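Local coordinates for protein alpha-fucosidase (Bifidobacterium bifidum, PDB 2EAB) that probably releases alpha-1,2-linked L-fucose, this chain being the calcium-binding catalytic portion of a larger family 95 glycoside hydrolase, at residues A[391-396]-A[417-422]; A[395-400]-A[763-768]; A[385-390]-A[441-446]. One frame throughout, in Å; residues are numbered along the deposited sequence.

Contact 1: residues A[391-396]-A[417-422]; sequences SQLPSN and SDFHMN. With CA (calcium ion), chain C; EDO (1,2-ethanediol), chain D.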
ATOM      1  N   SER A 391       8.927  -5.960  -9.795  1.00  8.31           N
ATOM      2  CA  SER A 391       7.925  -5.059 -10.366  1.00  7.84           C
ATOM      3  C   SER A 391       8.586  -3.756 -10.762  1.00  7.13           C
ATOM      4  O   SER A 391       9.486  -3.263 -10.068  1.00  7.46           O
ATOM      5  CB  SER A 391       6.823  -4.743  -9.357  1.00  7.54           C
ATOM      6  OG  SER A 391       6.007  -5.869  -9.106  1.00  7.44           O
ATOM      7  N   GLN A 392       8.133  -3.186 -11.869  1.00  6.61           N
ATOM      8  CA  GLN A 392       8.633  -1.879 -12.264  1.00  6.59           C
ATOM      9  C   GLN A 392       8.008  -0.743 -11.466  1.00  6.37           C
ATOM     10  O   GLN A 392       8.621   0.309 -11.322  1.00  6.94           O
ATOM     11  CB  GLN A 392       8.437  -1.653 -13.759  1.00  6.57           C
ATOM     12  CG  GLN A 392       9.214  -2.634 -14.615  1.00  7.55           C
ATOM     13  CD  GLN A 392       9.347  -2.164 -16.036  1.00  7.06           C
ATOM     14  OE1 GLN A 392      10.119  -1.257 -16.325  1.00  8.47           O
ATOM     15  NE2 GLN A 392       8.588  -2.776 -16.935  1.00  7.28           N
ATOM     16  N   LEU A 393       6.796  -0.960 -10.957  1.00  6.23           N
ATOM     17  CA  LEU A 393       6.056   0.054 -10.217  1.00  6.01           C
ATOM     18  C   LEU A 393       5.456  -0.553  -8.955  1.00  6.04           C
ATOM     19  O   LEU A 393       5.157  -1.746  -8.925  1.00  5.92           O
ATOM     20  CB  LEU A 393       4.954   0.660 -11.096  1.00  6.01           C
ATOM     21  CG  LEU A 393       5.465   1.529 -12.254  1.00  6.19           C
ATOM     22  CD1 LEU A 393       4.366   1.819 -13.260  1.00  7.36           C
ATOM     23  CD2 LEU A 393       6.105   2.820 -11.759  1.00  7.10           C
ATOM     24  N   PRO A 394       5.267   0.271  -7.908  1.00  6.16           N
ATOM     25  CA  PRO A 394       4.615  -0.243  -6.713  1.00  6.15           C
ATOM     26  C   PRO A 394       3.138  -0.462  -7.007  1.00  5.68           C
ATOM     27  O   PRO A 394       2.645  -0.086  -8.089  1.00  5.67           O
ATOM     28  CB  PRO A 394       4.813   0.885  -5.694  1.00  6.94           C
ATOM     29  CG  PRO A 394       4.995   2.109  -6.500  1.00  7.03           C
ATOM     30  CD  PRO A 394       5.612   1.699  -7.794  1.00  6.25           C
ATOM     31  N   SER A 395       2.432  -1.061  -6.058  1.00  5.72           N
ATOM     32  CA  SER A 395       0.986  -1.158  -6.163  1.00  5.86           C
ATOM     33  C   SER A 395       0.371   0.241  -6.266  1.00  5.70           C
ATOM     34  O   SER A 395       0.791   1.166  -5.570  1.00  6.16           O
ATOM     35  CB  SER A 395       0.429  -1.896  -4.952  1.00  6.59           C
ATOM     36  OG  SER A 395       0.957  -1.341  -3.764  1.00  7.19           O
ATOM     37  N   ASN A 396      -0.607   0.392  -7.156  1.00  5.69           N
ATOM     38  CA  ASN A 396      -1.337   1.653  -7.296  1.00  5.47           C
ATOM     39  C   ASN A 396      -2.649   1.595  -6.493  1.00  5.42           C
ATOM     40  O   ASN A 396      -2.813   0.717  -5.638  1.00  5.69           O
ATOM     41  CB  ASN A 396      -1.525   2.042  -8.784  1.00  5.56           C
ATOM     42  CG  ASN A 396      -2.333   1.027  -9.579  1.00  5.82           C
ATOM     43  OD1 ASN A 396      -3.379   0.558  -9.135  1.00  5.76           O
ATOM     44  ND2 ASN A 396      -1.869   0.726 -10.794  1.00  6.38           N
ATOM     45  N   SER A 417      -6.625   5.476 -10.922  1.00  5.55           N
ATOM     46  CA  SER A 417      -5.979   4.303 -10.309  1.00  5.73           C
ATOM     47  C   SER A 417      -4.486   4.580 -10.105  1.00  5.29           C
ATOM     48  O   SER A 417      -3.624   3.753 -10.409  1.00  5.77           O
ATOM     49  CB  SER A 417      -6.221   3.034 -11.134  1.00  5.91           C
ATOM     50  OG  SER A 417      -5.764   1.887 -10.431  1.00  6.33           O
ATOM     51  N   ASP A 418      -4.205   5.767  -9.583  1.00  5.47           N
ATOM     52  CA  ASP A 418      -2.858   6.321  -9.586  1.00  5.30           C
ATOM     53  C   ASP A 418      -2.058   5.988  -8.320  1.00  5.34           C
ATOM     54  O   ASP A 418      -2.398   5.065  -7.570  1.00  5.56           O
ATOM     55  CB  ASP A 418      -2.907   7.841  -9.882  1.00  5.76           C
ATOM     56  CG  ASP A 418      -3.505   8.665  -8.743  1.00  5.62           C
ATOM     57  OD1 ASP A 418      -3.783   8.087  -7.677  1.00  5.84           O
ATOM     58  OD2 ASP A 418      -3.677   9.895  -8.906  1.00  5.76           O
ATOM     59  N   PHE A 419      -0.975   6.729  -8.115  1.00  5.17           N
ATOM     60  CA  PHE A 419      -0.196   6.669  -6.884  1.00  5.32           C
ATOM     61  C   PHE A 419      -0.609   7.879  -6.052  1.00  5.53           C
ATOM     62  O   PHE A 419      -0.207   9.011  -6.336  1.00  5.61           O
ATOM     63  CB  PHE A 419       1.302   6.627  -7.207  1.00  5.97           C
ATOM     64  CG  PHE A 419       1.663   5.498  -8.128  1.00  5.99           C
ATOM     65  CD1 PHE A 419       1.935   5.740  -9.471  1.00  6.31           C
ATOM     66  CD2 PHE A 419       1.666   4.179  -7.667  1.00  6.39           C
ATOM     67  CE1 PHE A 419       2.237   4.693 -10.336  1.00  7.63           C
ATOM     68  CE2 PHE A 419       1.971   3.125  -8.530  1.00  7.72           C
ATOM     69  CZ  PHE A 419       2.255   3.387  -9.868  1.00  7.91           C
ATOM     70  N   HIS A 420      -1.460   7.638  -5.054  1.00  5.68           N
ATOM     71  CA  HIS A 420      -2.041   8.705  -4.239  1.00  5.56           C
ATOM     72  C   HIS A 420      -1.266   8.749  -2.937  1.00  5.31           C
ATOM     73  O   HIS A 420      -1.461   7.900  -2.059  1.00  5.51           O
ATOM     74  CB  HIS A 420      -3.532   8.460  -3.964  1.00  6.11           C
ATOM     75  CG  HIS A 420      -4.435   9.463  -4.608  1.00  5.88           C
ATOM     76  ND1 HIS A 420      -5.136  10.425  -3.909  1.00  7.67           N
ATOM     77  CD2 HIS A 420      -4.742   9.651  -5.910  1.00  4.52           C
ATOM     78  CE1 HIS A 420      -5.839  11.153  -4.759  1.00  5.16           C
ATOM     79  NE2 HIS A 420      -5.612  10.708  -5.981  1.00  8.46           N
ATOM     80  N   MET A 421      -0.383   9.732  -2.817  1.00  5.44           N
ATOM     81  CA  MET A 421       0.708   9.665  -1.852  1.00  5.88           C
ATOM     82  C   MET A 421       0.468  10.495  -0.591  1.00  5.92           C
ATOM     83  O   MET A 421       1.414  10.910   0.073  1.00  6.03           O
ATOM     84  CB  MET A 421       2.023  10.042  -2.550  1.00  6.18           C
ATOM     85  CG  MET A 421       3.270   9.434  -1.931  1.00  6.94           C
ATOM     86  SD  MET A 421       4.701   9.605  -3.003  1.00  6.66           S
ATOM     87  CE  MET A 421       5.071  11.346  -2.787  1.00  7.02           C
ATOM     88  N   ASN A 422      -0.796  10.701  -0.236  1.00  6.04           N
ATOM     89  CA  ASN A 422      -1.121  11.379   1.018  1.00  6.29           C
ATOM     90  C   ASN A 422      -2.070  10.547   1.885  1.00  6.14           C
ATOM     91  O   ASN A 422      -2.978  11.080   2.523  1.00  6.24           O
ATOM     92  CB  ASN A 422      -1.653  12.799   0.769  1.00  6.85           C
ATOM     93  CG  ASN A 422      -1.334  13.763   1.913  1.00  6.58           C
ATOM     94  OD1 ASN A 422      -0.491  13.489   2.769  1.00  6.25           O
ATOM     95  ND2 ASN A 422      -2.010  14.904   1.922  1.00  7.12           N
TER
HETATM   96 CA    CA C 899       3.203  -3.409  -9.730  1.00  8.30          CA
HETATM   97  C1  EDO D4804      -3.717  12.431   5.792  1.00 29.74           C
HETATM   98  O1  EDO D4804      -5.157  12.587   6.232  1.00 30.59           O
HETATM   99  C2  EDO D4804      -3.548  13.418   4.569  1.00 30.60           C
HETATM  100  O2  EDO D4804      -4.341  12.883   3.413  1.00 27.98           O
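The ring of Phe419 meets residues 393-396 mainly along the edge that carries CE2, where Pro394 O lies near the ring plane, 3.3 Å from CE2, and Ser395 O lies in the plane as well. Leu393 CB, 4.0 Å from CZ, and Asn396 CB, 3.7 Å from CE2, both approach obliquely, while the Pro394 ring crosses Phe419 at about a right angle and brings CG to 3.8 Å from CE2. Tyr447 of helix 442-450 also meets the ring, their planes at about 45°. Both segments belong to the family 95 catalytic domain, an (α/α)6 barrel, where a loop of irregular backbone leaves helix 365-386 and runs on to the short strand 419-420, which pairs with strand 486-487. With CG anti to its carbonyl carbon (chi1 -55°), Phe419 sends its ring back to the loop although its CB does not point there. Two carbonyl oxygens at the ring edge suit the slightly positive aromatic hydrogens, and carbons of Leu393, Pro394 and Asn396 add to this buried surface. The same loop also serves the metal: Leu393 O binds the calcium ion at 2.7 Å, together with Ser386 O and Glu77 OE2. Packing against Phe419 thus sits directly beside a metal ligand. Beyond its CB, which is also 3.4 Å from Asp418 O, the Asn396 side chain turns to Ser417. Its OD1 has a second partner in the backbone N of Gln398, so two donors hold this buried oxygen. Ser417 OG donates to Asn396 OD1 over 3.0 Å, coming from above the amide and 66° out of its carbonyl plane.

Contact 2: residues A[395-400]-A[763-768]; sequences SNLQGI and PFQIDG
Residues 396-399 form a type I beta turn whose Leu397 O accepts a nearly straight hydrogen bond from Ile766 N (3.0 Å, N-H...O 169°), tying the turn to the chain where it enters helix 767-780. A water donates to Leu397 O over 2.7 Å and accepts from Asp767 N, a second link to the same carbonyl. Inside the turn, Asn396 OD1 accepts from Gln398 N at 2.8 Å, in the carbonyl plane: an Asx turn. Ile766 CB points at the turn; with CG1 anti to the backbone N (chi1 -155°), Ile766 CG2 falls between N and the carbonyl carbon and presses on Gly399 N at 3.5 Å. Ile766 CD1 lies 3.8 Å from Gly399 CA, where any CB would clash, and a phi of 76° is one that glycine adopts most easily. Phe764, stacked on Phe758, reaches Gln398 obliquely, Phe764 CE2 3.6 Å from Gln398 CB, and the Leu397 side chain lies against the end of Gln765. The contact therefore combines one doubly held carbonyl with close side-chain packing by Ile766, Phe764 and Gln765, which is likely to fix the turn firmly on residues far away in the sequence.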
ATOM      1  N   SER A 395       2.432  -1.061  -6.058  1.00  5.72           N
ATOM      2  CA  SER A 395       0.986  -1.158  -6.163  1.00  5.86           C
ATOM      3  C   SER A 395       0.371   0.241  -6.266  1.00  5.70           C
ATOM      4  O   SER A 395       0.791   1.166  -5.570  1.00  6.16           O
ATOM      5  CB  SER A 395       0.429  -1.896  -4.952  1.00  6.59           C
ATOM      6  OG  SER A 395       0.957  -1.341  -3.764  1.00  7.19           O
ATOM      7  N   ASN A 396      -0.607   0.392  -7.156  1.00  5.69           N
ATOM      8  CA  ASN A 396      -1.337   1.653  -7.296  1.00  5.47           C
ATOM      9  C   ASN A 396      -2.649   1.595  -6.493  1.00  5.42           C
ATOM     10  O   ASN A 396      -2.813   0.717  -5.638  1.00  5.69           O
ATOM     11  CB  ASN A 396      -1.525   2.042  -8.784  1.00  5.56           C
ATOM     12  CG  ASN A 396      -2.333   1.027  -9.579  1.00  5.82           C
ATOM     13  OD1 ASN A 396      -3.379   0.558  -9.135  1.00  5.76           O
ATOM     14  ND2 ASN A 396      -1.869   0.726 -10.794  1.00  6.38           N
ATOM     15  N   LEU A 397      -3.569   2.529  -6.726  1.00  5.12           N
ATOM     16  CA  LEU A 397      -4.825   2.553  -5.967  1.00  5.38           C
ATOM     17  C   LEU A 397      -5.630   1.261  -6.098  1.00  5.41           C
ATOM     18  O   LEU A 397      -6.510   0.999  -5.272  1.00  5.86           O
ATOM     19  CB  LEU A 397      -5.714   3.726  -6.394  1.00  5.45           C
ATOM     20  CG  LEU A 397      -5.375   5.126  -5.891  1.00  5.49           C
ATOM     21  CD1 LEU A 397      -6.340   6.118  -6.503  1.00  5.81           C
ATOM     22  CD2 LEU A 397      -5.437   5.195  -4.369  1.00  6.22           C
ATOM     23  N   GLN A 398      -5.332   0.472  -7.130  1.00  5.45           N
ATOM     24  CA  GLN A 398      -6.030  -0.779  -7.401  1.00  5.74           C
ATOM     25  C   GLN A 398      -5.079  -1.972  -7.472  1.00  5.90           C
ATOM     26  O   GLN A 398      -5.444  -3.038  -7.968  1.00  5.89           O
ATOM     27  CB  GLN A 398      -6.879  -0.652  -8.677  1.00  5.73           C
ATOM     28  CG  GLN A 398      -7.982   0.385  -8.506  1.00  6.12           C
ATOM     29  CD  GLN A 398      -8.889   0.554  -9.712  1.00  5.88           C
ATOM     30  OE1 GLN A 398      -9.048  -0.355 -10.532  1.00  7.39           O
ATOM     31  NE2 GLN A 398      -9.524   1.711  -9.802  1.00  5.02           N
ATOM     32  N   GLY A 399      -3.875  -1.794  -6.927  1.00  6.06           N
ATOM     33  CA  GLY A 399      -2.842  -2.822  -6.987  1.00  6.34           C
ATOM     34  C   GLY A 399      -2.272  -2.826  -8.388  1.00  5.94           C
ATOM     35  O   GLY A 399      -1.415  -2.002  -8.720  1.00  6.06           O
ATOM     36  N   ILE A 400      -2.752  -3.772  -9.194  1.00  6.01           N
ATOM     37  CA  ILE A 400      -2.539  -3.774 -10.639  1.00  6.31           C
ATOM     38  C   ILE A 400      -3.831  -4.069 -11.415  1.00  6.21           C
ATOM     39  O   ILE A 400      -3.792  -4.171 -12.643  1.00  6.56           O
ATOM     40  CB  ILE A 400      -1.450  -4.805 -11.102  1.00  6.47           C
ATOM     41  CG1 ILE A 400      -1.803  -6.241 -10.676  1.00  6.67           C
ATOM     42  CG2 ILE A 400      -0.059  -4.376 -10.663  1.00  7.15           C
ATOM     43  CD1 ILE A 400      -0.932  -7.300 -11.321  1.00  7.23           C
ATOM     44  N   PRO A 763     -15.607   3.482  -5.045  1.00  7.23           N
ATOM     45  CA  PRO A 763     -15.549   2.116  -5.546  1.00  7.01           C
ATOM     46  C   PRO A 763     -14.386   1.327  -4.937  1.00  6.72           C
ATOM     47  O   PRO A 763     -13.805   1.746  -3.926  1.00  6.78           O
ATOM     48  CB  PRO A 763     -15.337   2.330  -7.043  1.00  6.86           C
ATOM     49  CG  PRO A 763     -14.476   3.545  -7.097  1.00  7.57           C
ATOM     50  CD  PRO A 763     -15.012   4.435  -6.005  1.00  7.56           C
ATOM     51  N   PHE A 764     -14.064   0.189  -5.545  1.00  6.82           N
ATOM     52  CA  PHE A 764     -12.916  -0.622  -5.139  1.00  6.75           C
ATOM     53  C   PHE A 764     -11.676   0.244  -4.989  1.00  6.55           C
ATOM     54  O   PHE A 764     -11.317   0.981  -5.914  1.00  6.60           O
ATOM     55  CB  PHE A 764     -12.669  -1.721  -6.182  1.00  7.23           C
ATOM     56  CG  PHE A 764     -11.277  -2.324  -6.156  1.00  7.13           C
ATOM     57  CD1 PHE A 764     -10.707  -2.809  -4.981  1.00  6.86           C
ATOM     58  CD2 PHE A 764     -10.566  -2.451  -7.339  1.00  7.38           C
ATOM     59  CE1 PHE A 764      -9.427  -3.380  -4.992  1.00  7.51           C
ATOM     60  CE2 PHE A 764      -9.300  -3.027  -7.361  1.00  7.30           C
ATOM     61  CZ  PHE A 764      -8.725  -3.488  -6.186  1.00  7.35           C
ATOM     62  N   GLN A 765     -11.050   0.146  -3.815  1.00  6.18           N
ATOM     63  CA  GLN A 765      -9.772   0.782  -3.507  1.00  5.97           C
ATOM     64  C   GLN A 765      -8.990  -0.224  -2.682  1.00  5.82           C
ATOM     65  O   GLN A 765      -9.465  -0.677  -1.639  1.00  5.99           O
ATOM     66  CB  GLN A 765      -9.987   2.069  -2.705  1.00  6.25           C
ATOM     67  CG  GLN A 765     -10.595   3.208  -3.514  1.00  6.43           C
ATOM     68  CD  GLN A 765      -9.652   3.735  -4.573  1.00  6.45           C
ATOM     69  OE1 GLN A 765      -9.780   3.418  -5.761  1.00  8.34           O
ATOM     70  NE2 GLN A 765      -8.698   4.543  -4.151  1.00  5.67           N
ATOM     71  N   ILE A 766      -7.806  -0.595  -3.149  1.00  5.65           N
ATOM     72  CA  ILE A 766      -7.052  -1.669  -2.503  1.00  5.78           C
ATOM     73  C   ILE A 766      -6.440  -1.258  -1.160  1.00  5.59           C
ATOM     74  O   ILE A 766      -6.121  -2.113  -0.320  1.00  6.00           O
ATOM     75  CB  ILE A 766      -5.974  -2.229  -3.458  1.00  5.66           C
ATOM     76  CG1 ILE A 766      -5.621  -3.678  -3.103  1.00  6.43           C
ATOM     77  CG2 ILE A 766      -4.751  -1.304  -3.524  1.00  5.79           C
ATOM     78  CD1 ILE A 766      -4.841  -4.405  -4.188  1.00  6.83           C
ATOM     79  N   ASP A 767      -6.291   0.050  -0.951  1.00  5.61           N
ATOM     80  CA  ASP A 767      -5.673   0.563   0.269  1.00  6.00           C
ATOM     81  C   ASP A 767      -6.201  -0.120   1.529  1.00  5.98           C
ATOM     82  O   ASP A 767      -5.419  -0.649   2.329  1.00  5.95           O
ATOM     83  CB  ASP A 767      -5.762   2.100   0.371  1.00  6.38           C
ATOM     84  CG  ASP A 767      -7.128   2.669  -0.022  1.00  6.49           C
ATOM     85  OD1 ASP A 767      -8.185   2.115   0.341  1.00  6.69           O
ATOM     86  OD2 ASP A 767      -7.134   3.726  -0.688  1.00  7.95           O
ATOM     87  N   GLY A 768      -7.525  -0.156   1.679  1.00  6.24           N
ATOM     88  CA  GLY A 768      -8.152  -0.751   2.859  1.00  6.42           C
ATOM     89  C   GLY A 768      -7.915  -2.239   3.028  1.00  6.33           C
ATOM     90  O   GLY A 768      -7.953  -2.739   4.150  1.00  6.34           O
TER
HETATM   91  O   HOH W   1      -6.193   2.231  -2.861  1.00  6.88           O

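Contact 3: residues A[385-390]-A[441-446]; sequences GSSREN and AEPLIE. With CA (calcium ion), chain C.
Pro443 lays its ring against the backbone that leaves helix 365-386, with CG 3.3 Å from Ser387 OG and CD 3.3 Å from Arg388 O. Its CB points at this backbone, and the pyrrolidine edge fills the corner between the serine hydroxyl and the arginine carbonyl. Next to it, Glu442 brings CG to 3.6 Å from Glu389 O and then bends at chi2 (55°), which carries its carboxylate away to a salt bridge with Arg530. The contact is thus plain packing of carbon on oxygen between the end of helix 365-386 and the early part of helix 442-450 in the catalytic barrel domain. Ser387, the first residue to leave helical geometry, turns OG anti to its backbone N (chi1 -176°), and that hydroxyl is engaged by Tyr429 OH and Leu440 O, so it meets Pro443 only as a neighbour. Arg388 points away and is anchored by Asp326. Just before Ser387, Ser386 O binds the calcium ion at 2.7 Å, the same ion that Leu393 holds. Lacking an N-H, a proline suits the early part of helix 442-450; Ile445 N bonds to Ala441 O (3.1 Å). Replacing Pro443 with an alanine removes CG and CD, which would probably open a gap beside Ser387 OG and Arg388 O and leave the chain next to the calcium ligand less firmly backed. The carbonyls of Arg388 and Glu389 meet C-H groups of Pro443 and Glu442 rather than N-H donors, so the segments are matched by shape, while Arg388 and Glu442 find their charged partners in Asp326 and Arg530, outside the contact.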
ATOM      1  N   GLY A 385       0.559 -10.507  -5.408  1.00  7.06           N
ATOM      2  CA  GLY A 385       0.035 -10.351  -6.761  1.00  7.04           C
ATOM      3  C   GLY A 385       0.358  -9.035  -7.449  1.00  7.16           C
ATOM      4  O   GLY A 385       0.437  -8.983  -8.677  1.00  7.14           O
ATOM      5  N   SER A 386       0.547  -7.969  -6.670  1.00  6.89           N
ATOM      6  CA  SER A 386       0.691  -6.614  -7.234  1.00  6.88           C
ATOM      7  C   SER A 386       2.055  -5.943  -7.061  1.00  6.94           C
ATOM      8  O   SER A 386       2.335  -4.946  -7.728  1.00  6.92           O
ATOM      9  CB  SER A 386      -0.388  -5.682  -6.675  1.00  7.13           C
ATOM     10  OG  SER A 386      -0.186  -5.419  -5.299  1.00  7.57           O
ATOM     11  N   SER A 387       2.885  -6.477  -6.170  1.00  6.44           N
ATOM     12  CA  SER A 387       4.121  -5.806  -5.787  1.00  6.78           C
ATOM     13  C   SER A 387       5.221  -6.828  -5.526  1.00  6.77           C
ATOM     14  O   SER A 387       5.368  -7.329  -4.408  1.00  7.53           O
ATOM     15  CB  SER A 387       3.869  -4.942  -4.544  1.00  6.80           C
ATOM     16  OG  SER A 387       5.015  -4.193  -4.180  1.00  6.56           O
ATOM     17  N   ARG A 388       5.990  -7.156  -6.558  1.00  7.38           N
ATOM     18  CA  ARG A 388       7.097  -8.094  -6.389  1.00  7.84           C
ATOM     19  C   ARG A 388       8.431  -7.363  -6.455  1.00  8.49           C
ATOM     20  O   ARG A 388       8.494  -6.211  -6.892  1.00  8.09           O
ATOM     21  CB  ARG A 388       7.023  -9.226  -7.418  1.00  7.83           C
ATOM     22  CG  ARG A 388       5.844 -10.175  -7.210  1.00  7.63           C
ATOM     23  CD  ARG A 388       5.901 -10.879  -5.852  1.00  8.08           C
ATOM     24  NE  ARG A 388       7.118 -11.676  -5.671  1.00  8.02           N
ATOM     25  CZ  ARG A 388       7.246 -12.959  -6.009  1.00  8.68           C
ATOM     26  NH1 ARG A 388       6.229 -13.628  -6.542  1.00  9.39           N
ATOM     27  NH2 ARG A 388       8.404 -13.576  -5.798  1.00  9.50           N
ATOM     28  N   GLU A 389       9.497  -8.035  -6.021  1.00  9.56           N
ATOM     29  CA  GLU A 389      10.842  -7.442  -6.018  1.00 10.74           C
ATOM     30  C   GLU A 389      11.216  -6.883  -7.377  1.00 10.55           C
ATOM     31  O   GLU A 389      11.911  -5.870  -7.459  1.00 11.29           O
ATOM     32  CB  GLU A 389      11.898  -8.470  -5.610  1.00 11.31           C
ATOM     33  CG  GLU A 389      11.758  -8.978  -4.201  1.00 15.27           C
ATOM     34  CD  GLU A 389      12.515 -10.272  -3.970  1.00 18.92           C
ATOM     35  OE1 GLU A 389      13.765 -10.238  -3.983  1.00 21.11           O
ATOM     36  OE2 GLU A 389      11.852 -11.319  -3.765  1.00 19.39           O
ATOM     37  N   ASN A 390      10.757  -7.542  -8.436  1.00 10.39           N
ATOM     38  CA  ASN A 390      11.085  -7.117  -9.786  1.00 10.07           C
ATOM     39  C   ASN A 390       9.962  -6.379 -10.520  1.00  9.36           C
ATOM     40  O   ASN A 390      10.044  -6.175 -11.729  1.00  9.95           O
ATOM     41  CB  ASN A 390      11.608  -8.296 -10.613  1.00 10.43           C
ATOM     42  CG  ASN A 390      10.544  -9.345 -10.886  1.00 10.62           C
ATOM     43  OD1 ASN A 390       9.403  -9.243 -10.431  1.00 10.85           O
ATOM     44  ND2 ASN A 390      10.922 -10.369 -11.638  1.00 13.27           N
ATOM     45  N   ALA A 441       8.603  -4.620  -0.734  1.00  6.56           N
ATOM     46  CA  ALA A 441       8.666  -3.161  -0.672  1.00  6.54           C
ATOM     47  C   ALA A 441       9.625  -2.575  -1.704  1.00  6.38           C
ATOM     48  O   ALA A 441       9.623  -1.364  -1.926  1.00  6.15           O
ATOM     49  CB  ALA A 441       9.073  -2.712   0.717  1.00  7.21           C
ATOM     50  N   GLU A 442      10.447  -3.416  -2.329  1.00  6.52           N
ATOM     51  CA  GLU A 442      11.464  -2.921  -3.260  1.00  6.82           C
ATOM     52  C   GLU A 442      10.927  -1.938  -4.315  1.00  6.45           C
ATOM     53  O   GLU A 442      11.523  -0.880  -4.511  1.00  6.33           O
ATOM     54  CB  GLU A 442      12.234  -4.076  -3.917  1.00  7.13           C
ATOM     55  CG  GLU A 442      13.282  -3.650  -4.961  1.00  8.66           C
ATOM     56  CD  GLU A 442      14.319  -2.657  -4.440  1.00  9.39           C
ATOM     57  OE1 GLU A 442      14.672  -2.707  -3.239  1.00 10.40           O
ATOM     58  OE2 GLU A 442      14.799  -1.834  -5.251  1.00 11.57           O
ATOM     59  N   PRO A 443       9.818  -2.275  -5.006  1.00  6.22           N
ATOM     60  CA  PRO A 443       9.336  -1.299  -5.995  1.00  6.48           C
ATOM     61  C   PRO A 443       8.921   0.050  -5.401  1.00  6.22           C
ATOM     62  O   PRO A 443       8.996   1.058  -6.100  1.00  6.07           O
ATOM     63  CB  PRO A 443       8.149  -2.007  -6.661  1.00  7.19           C
ATOM     64  CG  PRO A 443       7.756  -3.074  -5.721  1.00  7.21           C
ATOM     65  CD  PRO A 443       9.012  -3.510  -5.027  1.00  6.52           C
ATOM     66  N   LEU A 444       8.476   0.089  -4.145  1.00  6.04           N
ATOM     67  CA  LEU A 444       8.216   1.381  -3.510  1.00  5.78           C
ATOM     68  C   LEU A 444       9.511   2.163  -3.312  1.00  5.80           C
ATOM     69  O   LEU A 444       9.557   3.364  -3.566  1.00  5.82           O
ATOM     70  CB  LEU A 444       7.477   1.243  -2.174  1.00  6.02           C
ATOM     71  CG  LEU A 444       7.153   2.591  -1.517  1.00  6.23           C
ATOM     72  CD1 LEU A 444       6.133   3.373  -2.356  1.00  6.89           C
ATOM     73  CD2 LEU A 444       6.673   2.402  -0.092  1.00  6.83           C
ATOM     74  N   ILE A 445      10.564   1.494  -2.850  1.00  6.12           N
ATOM     75  CA  ILE A 445      11.836   2.176  -2.644  1.00  6.56           C
ATOM     76  C   ILE A 445      12.335   2.757  -3.966  1.00  6.02           C
ATOM     77  O   ILE A 445      12.723   3.925  -4.031  1.00  6.00           O
ATOM     78  CB  ILE A 445      12.910   1.256  -2.014  1.00  6.40           C
ATOM     79  CG1 ILE A 445      12.380   0.614  -0.727  1.00  7.09           C
ATOM     80  CG2 ILE A 445      14.192   2.045  -1.736  1.00  7.06           C
ATOM     81  CD1 ILE A 445      13.312  -0.407  -0.109  1.00  8.02           C
ATOM     82  N   GLU A 446      12.307   1.942  -5.018  1.00  6.36           N
ATOM     83  CA  GLU A 446      12.699   2.415  -6.340  1.00  6.84           C
ATOM     84  C   GLU A 446      11.811   3.560  -6.841  1.00  6.06           C
ATOM     85  O   GLU A 446      12.298   4.494  -7.470  1.00  5.99           O
ATOM     86  CB  GLU A 446      12.726   1.273  -7.354  1.00  6.80           C
ATOM     87  CG  GLU A 446      13.315   1.723  -8.692  1.00  8.89           C
ATOM     88  CD  GLU A 446      13.319   0.666  -9.776  1.00  9.41           C
ATOM     89  OE1 GLU A 446      13.159  -0.532  -9.475  1.00 11.92           O
ATOM     90  OE2 GLU A 446      13.487   1.048 -10.954  1.00 12.14           O
TER
HETATM   91 CA    CA C 899       3.203  -3.409  -9.730  1.00  8.30          CA

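Overall arrangement
All three contacts lie in the family 95 catalytic domain, contacts 1 and 2 about 8 Å and contact 3 about 10 Å from the centre of the chain. Centres of contacts 1 and 2 are about 9 Å apart, those of 1 and 3 about 10 Å, and those of 2 and 3 about 15 Å. Along the chain, residues 385-400 run without a break through all three: 385-390, at the end of helix 365-386, pack on helix 442-450; then 391-396 reach strand 419-420; finally 395-400 meet 763-768, over 360 residues later. Contacts 1 and 2 share Ser395 and Asn396, while 1 and 3 each supply a carbonyl to one calcium ion. A single connecting loop therefore links the metal site to distant parts of the barrel.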